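Long-range contacts in saframycin Mx1 synthetase B (Legionella pneumophila subsp. pneumophila, PDB 3KXW), which belongs to the AMP-binding (ANL) superfamily as a fatty acid AMP ligase and holds 5'-O-[(S)-(dodecanoyloxy)(hydroxy)phosphoryl]adenosine in its pocket: residues Gln173-Ser178 with Gly328-Thr333; Leu192-Asn197 with Val404-Val409. All blocks are in the same frame, centred on the assembly; numbering follows the deposited sequence.

Contact 1 (Gln173-Ser178 with Gly328-Thr333); sequences QYTSGS and GLAEAT. With 1ZZ (5'-O-[(S)-(dodecanoyloxy)(hydroxy)phosphoryl]adenosine), chain B.
Q173 lays the face of its side-chain amide over the methyl of A330, with CD and NE2 both 3.6 Å from A330 CB. Its CG lies between the backbone N and the carbonyl carbon (chi1 53°), and beyond it the chain runs extended, which carries NE2 across to the second segment. There NE2 donates to T333 O at 3.0 Å. The bond is nearly straight (162° at the hydrogen), lies on a carbonyl lone pair and is only 5° out of the Q173 amide plane, which probably helps set the rotation of the amide. T175 reaches the same methyl from nearly the other side: its CG2 is 3.7 Å from A330 CB, because the methyl branch stands anti to the carbonyl carbon. A water hydrogen-bonded to T175 OG1 donates to E331 OE2 at 2.7 Å; that carboxylate oxygen is also hydrogen-bonded to Y413 OH. The backbone N of A330 donates to the phosphate oxygen O3 of 1ZZ at 3.0 Å. T333 N bonds back to A330 O, closing the tight turn that includes the 3-10 segment at A330 and E331. D220 and I224 of helix 220-233 also pack on this junction. The arrangement, a turn leaving the end of strand 323-328 with a backbone NH on the ligand phosphate, belongs to the 1ZZ pocket of the AMP-binding fold.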
loop_
_atom_site.group_PDB
_atom_site.type_symbol
_atom_site.label_atom_id
_atom_site.label_comp_id
_atom_site.label_asym_id
_atom_site.label_seq_id
_atom_site.Cartn_x
_atom_site.Cartn_y
_atom_site.Cartn_z
ATOM N N GLN A 173 3.864 3.084 11.361
ATOM C CA GLN A 173 3.354 3.115 10.004
ATOM C C GLN A 173 2.028 3.862 9.938
ATOM O O GLN A 173 1.033 3.461 10.548
ATOM C CB GLN A 173 3.286 1.723 9.352
ATOM C CG GLN A 173 2.559 0.618 10.077
ATOM C CD GLN A 173 2.500 -0.705 9.233
ATOM O OE1 GLN A 173 2.838 -0.701 8.047
ATOM N NE2 GLN A 173 2.096 -1.821 9.857
ATOM N N TYR A 174 2.040 4.969 9.213
ATOM C CA TYR A 174 0.846 5.790 9.078
ATOM C C TYR A 174 -0.071 5.250 7.994
ATOM O O TYR A 174 0.378 4.938 6.892
ATOM C CB TYR A 174 1.238 7.248 8.824
ATOM C CG TYR A 174 1.640 7.921 10.103
ATOM C CD1 TYR A 174 0.704 8.571 10.878
ATOM C CD2 TYR A 174 2.944 7.874 10.557
ATOM C CE1 TYR A 174 1.053 9.175 12.058
ATOM C CE2 TYR A 174 3.307 8.479 11.742
ATOM C CZ TYR A 174 2.364 9.113 12.494
ATOM O OH TYR A 174 2.722 9.704 13.689
ATOM N N THR A 175 -1.354 5.107 8.309
ATOM C CA THR A 175 -2.278 4.498 7.361
ATOM C C THR A 175 -2.857 5.572 6.469
ATOM O O THR A 175 -2.714 6.763 6.752
ATOM C CB THR A 175 -3.438 3.800 8.072
ATOM O OG1 THR A 175 -4.166 4.765 8.839
ATOM C CG2 THR A 175 -2.923 2.713 8.993
ATOM N N SER A 176 -3.526 5.163 5.398
ATOM C CA SER A 176 -4.299 6.122 4.620
ATOM C C SER A 176 -5.583 6.412 5.386
ATOM O O SER A 176 -5.917 5.741 6.376
ATOM C CB SER A 176 -4.639 5.575 3.233
ATOM O OG SER A 176 -5.528 4.472 3.340
ATOM N N GLY A 177 -6.328 7.392 4.914
ATOM C CA GLY A 177 -7.526 7.752 5.609
ATOM C C GLY A 177 -7.076 8.526 6.820
ATOM O O GLY A 177 -5.887 8.830 6.976
ATOM N N SER A 178 -8.039 8.857 7.669
ATOM C CA SER A 178 -7.796 9.744 8.782
ATOM C C SER A 178 -6.871 10.864 8.331
ATOM O O SER A 178 -5.887 11.148 8.997
ATOM C CB SER A 178 -7.180 8.979 9.954
ATOM O OG SER A 178 -8.049 7.969 10.407
ATOM N N GLY A 328 -5.125 -7.955 4.811
ATOM C CA GLY A 328 -4.426 -7.504 6.004
ATOM C C GLY A 328 -4.574 -6.006 6.188
ATOM O O GLY A 328 -5.259 -5.338 5.405
ATOM N N LEU A 329 -3.946 -5.493 7.236
ATOM C CA LEU A 329 -3.966 -4.061 7.538
ATOM C C LEU A 329 -2.823 -3.702 8.468
ATOM O O LEU A 329 -2.269 -4.566 9.145
ATOM C CB LEU A 329 -5.293 -3.577 8.115
ATOM C CG LEU A 329 -6.239 -4.297 9.089
ATOM C CD1 LEU A 329 -5.780 -5.643 9.679
ATOM C CD2 LEU A 329 -6.885 -3.355 10.122
ATOM N N ALA A 330 -2.491 -2.419 8.507
ATOM C CA ALA A 330 -1.312 -1.964 9.243
ATOM C C ALA A 330 -1.439 -2.281 10.729
ATOM O O ALA A 330 -0.450 -2.560 11.387
ATOM C CB ALA A 330 -1.119 -0.489 9.045
ATOM N N GLU A 331 -2.669 -2.220 11.240
ATOM C CA GLU A 331 -2.945 -2.461 12.668
ATOM C C GLU A 331 -2.602 -3.891 13.079
ATOM O O GLU A 331 -2.421 -4.188 14.265
ATOM C CB GLU A 331 -4.408 -2.129 13.011
ATOM C CG GLU A 331 -4.697 -0.632 13.066
ATOM C CD GLU A 331 -5.084 -0.052 11.714
ATOM O OE1 GLU A 331 -4.774 -0.696 10.676
ATOM O OE2 GLU A 331 -5.707 1.044 11.685
ATOM N N ALA A 332 -2.526 -4.785 12.092
ATOM C CA ALA A 332 -2.107 -6.158 12.347
ATOM C C ALA A 332 -0.734 -6.431 11.731
ATOM O O ALA A 332 -0.395 -7.572 11.397
ATOM C CB ALA A 332 -3.135 -7.141 11.830
ATOM N N THR A 333 0.059 -5.364 11.632
ATOM C CA THR A 333 1.365 -5.360 11.003
ATOM C C THR A 333 1.234 -5.487 9.498
ATOM O O THR A 333 1.518 -4.542 8.777
ATOM C CB THR A 333 2.337 -6.415 11.615
ATOM O OG1 THR A 333 2.490 -6.140 13.012
ATOM C CG2 THR A 333 3.668 -6.312 10.987
HETATM P P 1ZZ B . -3.625 -0.629 5.115
HETATM C C1 1ZZ B . 5.846 -10.571 0.067
HETATM N N1 1ZZ B . -8.061 -4.360 2.338
HETATM O O1 1ZZ B . -3.599 -2.825 2.707
HETATM C C2 1ZZ B . 4.514 -9.819 -0.050
HETATM N N2 1ZZ B . -6.868 -6.187 1.849
HETATM O O2 1ZZ B . -2.673 -1.916 4.662
HETATM C C3 1ZZ B . 3.540 -10.195 1.074
HETATM N N3 1ZZ B . -10.320 -5.110 1.237
HETATM O O3 1ZZ B . -3.534 -0.461 6.550
HETATM C C4 1ZZ B . 2.424 -9.148 1.203
HETATM N N4 1ZZ B . -10.119 -7.281 0.209
HETATM O O4 1ZZ B . -3.083 0.684 4.347
HETATM C C5 1ZZ B . 1.200 -9.668 1.975
HETATM N N5 1ZZ B . -8.207 -8.622 0.276
HETATM O O5 1ZZ B . -5.208 -0.854 4.642
HETATM C C6 1ZZ B . 0.109 -8.589 1.930
HETATM O O6 1ZZ B . -7.249 -2.165 3.162
HETATM C C7 1ZZ B . -1.322 -8.830 2.472
HETATM O O7 1ZZ B . -9.941 -2.405 4.243
HETATM C C8 1ZZ B . -2.402 -7.750 2.265
HETATM O O8 1ZZ B . -8.573 -2.640 6.294
HETATM C C9 1ZZ B . -2.261 -6.681 3.361
HETATM C C10 1ZZ B . -2.725 -5.267 2.935
HETATM C C11 1ZZ B . -2.267 -4.259 4.027
HETATM C C12 1ZZ B . -3.238 -3.063 4.030
HETATM C C13 1ZZ B . -5.916 -2.021 4.999
HETATM C C14 1ZZ B . -7.203 -1.982 4.452
HETATM C C15 1ZZ B . -8.175 -3.044 5.083
HETATM C C16 1ZZ B . -9.144 -3.183 4.197
HETATM C C17 1ZZ B . -8.376 -3.157 2.966
HETATM C C18 1ZZ B . -6.785 -5.049 2.429
HETATM C C19 1ZZ B . -8.250 -6.286 1.290
HETATM C C20 1ZZ B . -8.943 -5.238 1.628
HETATM C C21 1ZZ B . -10.881 -6.056 0.523
HETATM C C22 1ZZ B . -8.940 -7.410 0.544
HETATM O O HOH W 1 -6.515 2.901 9.827
#

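Contact 2 (Leu192-Asn197 with Val404-Val409); sequences LLDNLN and VQSNSV
S406, where the chain leaves strand 400-405, comes no nearer to D194 on helix 189-202 than 4.2 Å (S406 OG to D194 OD2) and acts mainly on its own segment. Its OG accepts from S408 N at 2.9 Å and is also bonded to Q381 OE1. This is an ST turn, and it is combined with a type I beta turn from S406 to V409, evidenced by the V409 N to S406 O bond. Next, N407 brings CB to 3.7 Å from CG of D194; the two side chains cross at about a right angle, with carboxylate and amide planes 80° apart. A water donates to D194 OD1 and, weakly, to N407 OD1, at the more exposed side of the contact. The turn leaving strand 400-405 of the antiparallel sheet thus docks on the flank of helix 189-202, within the AMP-binding domain. S408 then makes the principal grip. Its OG, anti to its own carbonyl carbon, enters between two consecutive helix residues. It donates at 2.5 Å to D194 OD2, which receives it on the lone pair facing away from OD1 (anti), and accepts from N195 ND2 at 3.1 Å. The latter bond makes 159° at the hydrogen, and the serine oxygen lies 10° out of the N195 amide plane. D194 OD2 also forms a salt bridge with K198 NZ, one helical turn on, which probably helps keep the carboxylate ionised. At its other end the N195 amide is anchored by OD1, which accepts from L335 N.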
loop_
_atom_site.group_PDB
_atom_site.type_symbol
_atom_site.label_atom_id
_atom_site.label_comp_id
_atom_site.label_asym_id
_atom_site.label_seq_id
_atom_site.Cartn_x
_atom_site.Cartn_y
_atom_site.Cartn_z
ATOM N N LEU A 192 6.770 -7.133 14.323
ATOM C CA LEU A 192 7.427 -7.172 13.031
ATOM C C LEU A 192 7.970 -8.565 12.730
ATOM O O LEU A 192 7.658 -9.146 11.689
ATOM C CB LEU A 192 8.547 -6.141 12.996
ATOM C CG LEU A 192 9.389 -6.134 11.713
ATOM C CD1 LEU A 192 8.540 -5.824 10.476
ATOM C CD2 LEU A 192 10.525 -5.140 11.850
ATOM N N LEU A 193 8.781 -9.110 13.632
ATOM C CA LEU A 193 9.308 -10.458 13.398
ATOM C C LEU A 193 8.184 -11.481 13.289
ATOM O O LEU A 193 8.258 -12.406 12.500
ATOM C CB LEU A 193 10.299 -10.869 14.488
ATOM C CG LEU A 193 11.649 -10.129 14.563
ATOM C CD1 LEU A 193 12.454 -10.700 15.765
ATOM C CD2 LEU A 193 12.428 -10.267 13.258
ATOM N N ASP A 194 7.139 -11.341 14.089
ATOM C CA ASP A 194 6.070 -12.312 14.004
ATOM C C ASP A 194 5.465 -12.316 12.595
ATOM O O ASP A 194 5.197 -13.376 12.003
ATOM C CB ASP A 194 4.957 -12.000 14.982
ATOM C CG ASP A 194 3.911 -13.091 15.000
ATOM O OD1 ASP A 194 4.219 -14.169 15.531
ATOM O OD2 ASP A 194 2.807 -12.893 14.465
ATOM N N ASN A 195 5.205 -11.127 12.074
ATOM C CA ASN A 195 4.574 -11.054 10.758
ATOM C C ASN A 195 5.498 -11.450 9.618
ATOM O O ASN A 195 5.068 -12.121 8.683
ATOM C CB ASN A 195 3.917 -9.701 10.491
ATOM C CG ASN A 195 2.721 -9.837 9.544
ATOM O OD1 ASN A 195 2.751 -9.396 8.400
ATOM N ND2 ASN A 195 1.674 -10.495 10.026
ATOM N N LEU A 196 6.763 -11.039 9.695
ATOM C CA LEU A 196 7.751 -11.464 8.711
ATOM C C LEU A 196 7.812 -12.975 8.623
ATOM O O LEU A 196 7.972 -13.521 7.557
ATOM C CB LEU A 196 9.162 -10.917 9.015
ATOM C CG LEU A 196 9.321 -9.393 9.058
ATOM C CD1 LEU A 196 10.761 -8.978 9.245
ATOM C CD2 LEU A 196 8.660 -8.658 7.861
ATOM N N ASN A 197 7.718 -13.648 9.757
ATOM C CA ASN A 197 7.722 -15.109 9.748
ATOM C C ASN A 197 6.448 -15.666 9.115
ATOM O O ASN A 197 6.480 -16.651 8.367
ATOM C CB ASN A 197 7.850 -15.658 11.171
ATOM C CG ASN A 197 7.722 -17.180 11.213
ATOM O OD1 ASN A 197 8.524 -17.893 10.608
ATOM N ND2 ASN A 197 6.713 -17.674 11.921
ATOM N N VAL A 404 -9.402 -9.472 14.749
ATOM C CA VAL A 404 -8.127 -10.165 14.588
ATOM C C VAL A 404 -7.390 -10.279 15.908
ATOM O O VAL A 404 -7.438 -9.358 16.713
ATOM C CB VAL A 404 -7.238 -9.416 13.585
ATOM C CG1 VAL A 404 -5.906 -10.128 13.401
ATOM C CG2 VAL A 404 -7.983 -9.266 12.255
ATOM N N GLN A 405 -6.712 -11.403 16.123
ATOM C CA GLN A 405 -5.823 -11.566 17.285
ATOM C C GLN A 405 -4.573 -12.353 16.934
ATOM O O GLN A 405 -4.662 -13.403 16.300
ATOM C CB GLN A 405 -6.553 -12.254 18.465
ATOM C CG GLN A 405 -5.596 -12.735 19.564
ATOM C CD GLN A 405 -6.326 -13.289 20.780
ATOM O OE1 GLN A 405 -7.093 -14.257 20.680
ATOM N NE2 GLN A 405 -6.090 -12.680 21.937
ATOM N N SER A 406 -3.411 -11.843 17.338
ATOM C CA SER A 406 -2.167 -12.598 17.247
ATOM C C SER A 406 -1.013 -11.721 17.722
ATOM O O SER A 406 -1.188 -10.531 17.996
ATOM C CB SER A 406 -1.875 -13.038 15.797
ATOM O OG SER A 406 -1.206 -12.003 15.066
ATOM N N ASN A 407 0.175 -12.302 17.777
ATOM C CA ASN A 407 1.365 -11.545 18.146
ATOM C C ASN A 407 1.752 -10.468 17.112
ATOM O O ASN A 407 2.654 -9.656 17.352
ATOM C CB ASN A 407 2.525 -12.502 18.385
ATOM C CG ASN A 407 2.419 -13.229 19.726
ATOM O OD1 ASN A 407 2.993 -14.296 19.903
ATOM N ND2 ASN A 407 1.680 -12.654 20.659
ATOM N N SER A 408 1.085 -10.469 15.957
ATOM C CA SER A 408 1.302 -9.423 14.942
ATOM C C SER A 408 0.417 -8.201 15.164
ATOM O O SER A 408 0.582 -7.179 14.500
ATOM C CB SER A 408 1.054 -9.978 13.508
ATOM O OG SER A 408 2.087 -10.887 13.115
ATOM N N VAL A 409 -0.541 -8.301 16.075
ATOM C CA VAL A 409 -1.415 -7.166 16.328
ATOM C C VAL A 409 -0.650 -6.070 17.049
ATOM O O VAL A 409 -0.043 -6.297 18.094
ATOM C CB VAL A 409 -2.667 -7.552 17.134
ATOM C CG1 VAL A 409 -3.355 -6.297 17.649
ATOM C CG2 VAL A 409 -3.607 -8.407 16.253
HETATM O O HOH W 2 5.697 -14.316 17.870
#

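Contact 1 is the more deeply placed, its centre about 9 Å from the centre of the chain, with four of its five touching residues buried; the centre of contact 2 lies about 18 Å from the centre of the chain, with two buried and one exposed. Their chemistry follows: contact 1 mixes methyl packing with an amide-to-backbone bond beside the ligand, whereas contact 2 relies on serine, carboxylate and amide groups. Though their centres are about 14 Å apart, they touch, since T333 OG1 lies 2.6 Å from S408 O, a probable hydrogen bond, and T333 CG2 packs on N195 CB. Helix 220-233 backs both, meeting Q173 and T333 in one and L196 in the other.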